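Local coordinates for demethylmenaquinone Methyltransferase (PDB 1J3L), which is a trimeric alpha/beta protein of the RraA-like family, named as a methyltransferase, whose precise role is uncertain, at residues A[27-39]-A[136-148]. Sequence-based numbering, arbitrary orientation.
Sequences GRARFAGRVRTLR and EVLPGSFLLADED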
loop_
_atom_site.group_PDB
_atom_site.type_symbol
_atom_site.label_atom_id
_atom_site.label_comp_id
_atom_site.label_asym_id
_atom_site.label_seq_id
_atom_site.Cartn_x
_atom_site.Cartn_y
_atom_site.Cartn_z
ATOM N N GLY A 27 5.966 14.874 9.017
ATOM C CA GLY A 27 6.289 14.573 10.402
ATOM C C GLY A 27 5.054 14.490 11.285
ATOM O O GLY A 27 5.145 14.074 12.438
ATOM N N ARG A 28 3.898 14.893 10.757
ATOM C CA ARG A 28 2.651 14.833 11.528
ATOM C C ARG A 28 1.711 13.798 10.925
ATOM O O ARG A 28 1.355 13.893 9.748
ATOM C CB ARG A 28 1.924 16.186 11.532
ATOM C CG ARG A 28 2.722 17.359 12.068
ATOM C CD ARG A 28 2.985 17.284 13.559
ATOM N NE ARG A 28 3.718 18.471 13.998
ATOM C CZ ARG A 28 4.169 18.675 15.232
ATOM N NH1 ARG A 28 3.965 17.770 16.184
ATOM N NH2 ARG A 28 4.836 19.787 15.513
ATOM N N ALA A 29 1.309 12.818 11.731
ATOM C CA ALA A 29 0.387 11.787 11.272
ATOM C C ALA A 29 -1.027 12.354 11.338
ATOM O O ALA A 29 -1.899 11.983 10.557
ATOM C CB ALA A 29 0.501 10.541 12.155
ATOM N N ARG A 30 -1.237 13.273 12.272
ATOM C CA ARG A 30 -2.546 13.891 12.451
ATOM C C ARG A 30 -2.462 15.402 12.293
ATOM O O ARG A 30 -1.590 16.053 12.878
ATOM C CB ARG A 30 -3.108 13.540 13.834
ATOM C CG ARG A 30 -3.340 12.049 14.042
ATOM C CD ARG A 30 -3.827 11.747 15.445
ATOM N NE ARG A 30 -4.215 10.346 15.597
ATOM C CZ ARG A 30 -4.513 9.768 16.760
ATOM N NH1 ARG A 30 -4.471 10.464 17.889
ATOM N NH2 ARG A 30 -4.839 8.484 16.799
ATOM N N PHE A 31 -3.373 15.945 11.492
ATOM C CA PHE A 31 -3.444 17.375 11.230
ATOM C C PHE A 31 -4.839 17.712 10.704
ATOM O O PHE A 31 -5.596 16.823 10.309
ATOM C CB PHE A 31 -2.385 17.790 10.199
ATOM C CG PHE A 31 -2.560 17.141 8.852
ATOM C CD1 PHE A 31 -2.166 15.823 8.644
ATOM C CD2 PHE A 31 -3.118 17.851 7.789
ATOM C CE1 PHE A 31 -2.324 15.205 7.381
ATOM C CE2 PHE A 31 -3.286 17.254 6.525
ATOM C CZ PHE A 31 -2.883 15.925 6.322
ATOM N N ALA A 32 -5.169 19.000 10.697
ATOM C CA ALA A 32 -6.473 19.454 10.239
ATOM C C ALA A 32 -6.460 20.946 9.925
ATOM O O ALA A 32 -5.562 21.669 10.350
ATOM C CB ALA A 32 -7.514 19.156 11.310
ATOM N N GLY A 33 -7.456 21.413 9.181
ATOM C CA GLY A 33 -7.499 22.829 8.865
ATOM C C GLY A 33 -8.469 23.214 7.769
ATOM O O GLY A 33 -9.116 22.357 7.156
ATOM N N ARG A 34 -8.575 24.520 7.536
ATOM C CA ARG A 34 -9.440 25.051 6.500
ATOM C C ARG A 34 -8.824 24.641 5.163
ATOM O O ARG A 34 -7.644 24.889 4.918
ATOM C CB ARG A 34 -9.513 26.581 6.605
ATOM C CG ARG A 34 -10.537 27.206 5.671
ATOM C CD ARG A 34 -10.567 28.729 5.774
ATOM N NE ARG A 34 -11.657 29.302 4.985
ATOM C CZ ARG A 34 -12.946 29.248 5.324
ATOM N NH1 ARG A 34 -13.319 28.647 6.443
ATOM N NH2 ARG A 34 -13.864 29.794 4.542
ATOM N N VAL A 35 -9.627 24.017 4.309
ATOM C CA VAL A 35 -9.177 23.548 3.007
ATOM C C VAL A 35 -8.951 24.632 1.959
ATOM O O VAL A 35 -9.721 25.583 1.829
ATOM C CB VAL A 35 -10.178 22.508 2.407
ATOM C CG1 VAL A 35 -9.773 22.139 0.999
ATOM C CG2 VAL A 35 -10.229 21.263 3.275
ATOM N N ARG A 36 -7.873 24.448 1.212
ATOM C CA ARG A 36 -7.475 25.323 0.122
ATOM C C ARG A 36 -7.214 24.305 -0.991
ATOM O O ARG A 36 -6.496 23.332 -0.779
ATOM C CB ARG A 36 -6.180 26.045 0.486
ATOM C CG ARG A 36 -5.918 27.279 -0.329
ATOM C CD ARG A 36 -6.614 28.495 0.254
ATOM N NE ARG A 36 -6.532 29.620 -0.671
ATOM C CZ ARG A 36 -5.397 30.173 -1.087
ATOM N NH1 ARG A 36 -4.229 29.713 -0.659
ATOM N NH2 ARG A 36 -5.431 31.183 -1.944
ATOM N N THR A 37 -7.787 24.508 -2.168
ATOM C CA THR A 37 -7.604 23.546 -3.246
ATOM C C THR A 37 -6.741 24.032 -4.392
ATOM O O THR A 37 -6.457 25.225 -4.532
ATOM C CB THR A 37 -8.949 23.107 -3.848
ATOM O OG1 THR A 37 -9.554 24.217 -4.531
ATOM C CG2 THR A 37 -9.881 22.618 -2.749
ATOM N N LEU A 38 -6.348 23.077 -5.227
ATOM C CA LEU A 38 -5.514 23.354 -6.376
ATOM C C LEU A 38 -5.572 22.162 -7.323
ATOM O O LEU A 38 -5.525 21.005 -6.895
ATOM C CB LEU A 38 -4.085 23.597 -5.902
ATOM C CG LEU A 38 -3.002 23.983 -6.891
ATOM C CD1 LEU A 38 -3.420 25.221 -7.662
ATOM C CD2 LEU A 38 -1.711 24.232 -6.122
ATOM N N ARG A 39 -5.701 22.450 -8.609
ATOM C CA ARG A 39 -5.744 21.402 -9.613
ATOM C C ARG A 39 -4.619 21.656 -10.595
ATOM O O ARG A 39 -4.502 22.745 -11.152
ATOM C CB ARG A 39 -7.082 21.401 -10.351
ATOM C CG ARG A 39 -7.144 20.370 -11.466
ATOM C CD ARG A 39 -8.490 20.364 -12.167
ATOM N NE ARG A 39 -9.572 19.981 -11.264
ATOM C CZ ARG A 39 -10.588 20.772 -10.935
ATOM N NH1 ARG A 39 -10.668 21.999 -11.439
ATOM N NH2 ARG A 39 -11.525 20.337 -10.099
ATOM N N GLU A 136 -16.033 14.953 -3.383
ATOM C CA GLU A 136 -15.884 16.359 -3.723
ATOM C C GLU A 136 -15.136 17.099 -2.616
ATOM O O GLU A 136 -15.481 16.994 -1.439
ATOM C CB GLU A 136 -17.271 16.987 -3.932
ATOM C CG GLU A 136 -17.266 18.491 -4.199
ATOM C CD GLU A 136 -18.670 19.071 -4.385
ATOM O OE1 GLU A 136 -19.477 19.016 -3.428
ATOM O OE2 GLU A 136 -18.963 19.583 -5.491
ATOM N N VAL A 137 -14.098 17.836 -2.991
ATOM C CA VAL A 137 -13.340 18.606 -2.014
ATOM C C VAL A 137 -13.550 20.071 -2.340
ATOM O O VAL A 137 -13.273 20.519 -3.448
ATOM C CB VAL A 137 -11.852 18.252 -2.050
ATOM C CG1 VAL A 137 -11.097 19.116 -1.051
ATOM C CG2 VAL A 137 -11.675 16.770 -1.697
ATOM N N LEU A 138 -14.057 20.814 -1.369
ATOM C CA LEU A 138 -14.364 22.215 -1.597
ATOM C C LEU A 138 -13.488 23.219 -0.878
ATOM O O LEU A 138 -13.125 23.041 0.287
ATOM C CB LEU A 138 -15.825 22.494 -1.218
ATOM C CG LEU A 138 -16.955 21.787 -1.969
ATOM C CD1 LEU A 138 -18.264 22.085 -1.265
ATOM C CD2 LEU A 138 -17.016 22.250 -3.416
ATOM N N PRO A 139 -13.134 24.300 -1.579
ATOM C CA PRO A 139 -12.308 25.332 -0.970
ATOM C C PRO A 139 -13.196 25.880 0.145
ATOM O O PRO A 139 -14.373 26.172 -0.096
ATOM C CB PRO A 139 -12.138 26.350 -2.094
ATOM C CG PRO A 139 -12.340 25.543 -3.343
ATOM C CD PRO A 139 -13.474 24.648 -2.968
ATOM N N GLY A 140 -12.663 25.987 1.358
ATOM C CA GLY A 140 -13.458 26.524 2.443
ATOM C C GLY A 140 -14.052 25.516 3.397
ATOM O O GLY A 140 -14.649 25.894 4.408
ATOM N N SER A 141 -13.915 24.235 3.084
ATOM C CA SER A 141 -14.440 23.204 3.971
ATOM C C SER A 141 -13.350 22.936 4.993
ATOM O O SER A 141 -12.232 23.416 4.837
ATOM C CB SER A 141 -14.759 21.929 3.187
ATOM O OG SER A 141 -13.645 21.526 2.410
ATOM N N PHE A 142 -13.674 22.188 6.041
ATOM C CA PHE A 142 -12.698 21.864 7.077
ATOM C C PHE A 142 -12.223 20.432 6.854
ATOM O O PHE A 142 -13.032 19.523 6.663
ATOM C CB PHE A 142 -13.327 21.982 8.470
ATOM C CG PHE A 142 -12.337 21.857 9.601
ATOM C CD1 PHE A 142 -11.364 22.827 9.808
ATOM C CD2 PHE A 142 -12.383 20.766 10.462
ATOM C CE1 PHE A 142 -10.448 22.712 10.861
ATOM C CE2 PHE A 142 -11.477 20.639 11.511
ATOM C CZ PHE A 142 -10.505 21.616 11.711
ATOM N N LEU A 143 -10.910 20.233 6.858
ATOM C CA LEU A 143 -10.368 18.902 6.658
ATOM C C LEU A 143 -9.714 18.359 7.913
ATOM O O LEU A 143 -9.055 19.078 8.664
ATOM C CB LEU A 143 -9.372 18.889 5.494
ATOM C CG LEU A 143 -8.727 17.538 5.161
ATOM C CD1 LEU A 143 -8.246 17.527 3.714
ATOM C CD2 LEU A 143 -7.572 17.271 6.113
ATOM N N LEU A 144 -9.920 17.070 8.132
ATOM C CA LEU A 144 -9.368 16.372 9.271
ATOM C C LEU A 144 -8.629 15.178 8.706
ATOM O O LEU A 144 -9.123 14.504 7.805
ATOM C CB LEU A 144 -10.491 15.917 10.206
ATOM C CG LEU A 144 -10.799 16.837 11.389
ATOM C CD1 LEU A 144 -12.261 16.746 11.776
ATOM C CD2 LEU A 144 -9.901 16.460 12.551
ATOM N N ALA A 145 -7.438 14.919 9.226
ATOM C CA ALA A 145 -6.658 13.799 8.734
ATOM C C ALA A 145 -5.944 13.053 9.840
ATOM O O ALA A 145 -5.304 13.656 10.708
ATOM C CB ALA A 145 -5.648 14.286 7.697
ATOM N N ASP A 146 -6.068 11.729 9.798
ATOM C CA ASP A 146 -5.410 10.857 10.762
ATOM C C ASP A 146 -5.286 9.445 10.184
ATOM O O ASP A 146 -5.593 9.226 9.014
ATOM C CB ASP A 146 -6.175 10.838 12.099
ATOM C CG ASP A 146 -7.589 10.311 11.965
ATOM O OD1 ASP A 146 -7.784 9.298 11.262
ATOM O OD2 ASP A 146 -8.506 10.900 12.578
ATOM N N GLU A 147 -4.838 8.498 11.007
ATOM C CA GLU A 147 -4.657 7.111 10.586
ATOM C C GLU A 147 -5.890 6.413 10.009
ATOM O O GLU A 147 -5.756 5.406 9.319
ATOM C CB GLU A 147 -4.130 6.268 11.747
ATOM C CG GLU A 147 -5.114 6.084 12.892
ATOM C CD GLU A 147 -5.023 7.179 13.950
ATOM O OE1 GLU A 147 -4.225 8.127 13.782
ATOM O OE2 GLU A 147 -5.755 7.082 14.960
ATOM N N ASP A 148 -7.085 6.925 10.289
ATOM C CA ASP A 148 -8.290 6.296 9.767
ATOM C C ASP A 148 -8.773 6.951 8.485
ATOM O O ASP A 148 -9.797 6.550 7.932
ATOM C CB ASP A 148 -9.425 6.320 10.801
ATOM C CG ASP A 148 -9.099 5.525 12.055
ATOM O OD1 ASP A 148 -8.747 4.332 11.934
ATOM O OD2 ASP A 148 -9.202 6.097 13.162
#
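Phe31 to Arg34 pair antiparallel with Phe142 to Ala145 as neighbouring strands in the mixed beta sheet of this RraA-type fold, the axes of strands 31-39 and 142-146 running 135° apart. Phe31 with Ala145 and Gly33 with Leu143 are hydrogen-bonded pairs, each joined by two N-H to O bonds; Ala32 with Leu144 and Arg34 with Phe142 are the non-hydrogen-bonded pairs between and beyond them. Where strand 142-146 begins, the type II turn from Leu138 to Ser141 carries the pairing on: Val35 N gives to Ser141 O and Val35 O takes the Gly140 N-H at 3.0 Å.

On the face with Phe31 and Leu143, the aromatic ring lies with one face against Ala145, whose CB sits 3.7 Å from the ring centroid in a CH-pi contact. Phe31 CG stands between its own N and carbonyl carbon (chi1 62°), which lays the ring across the neighbouring strand. Farther along, Val35 splits its branches: CG2 presses on Leu143 CB, a tight 3.4 Å, while CG1 meets Val137 CG1 at 3.9 Å, both side chains crossing that of Val35 at about a right angle. Phe61 of strand 58-63, which runs parallel to strand 31-39 in the same sheet, also touches Val137 and Leu143. The other face has Ala32 CB touching Leu144 CD2 and Phe142 CZ.

At the far end an extended Arg30 reaches Glu147, which folds back at chi2 (-89°) to present its carboxylate nearly coplanar with the guanidinium. The salt bridge is two-pronged, and Arg4 also pairs with Glu147 OE2. Arg30 NH2 meets Glu147 OE2, and Arg30 NE donates to the syn lone pair of Glu147 OE1 at 2.9 Å, almost in the guanidinium plane.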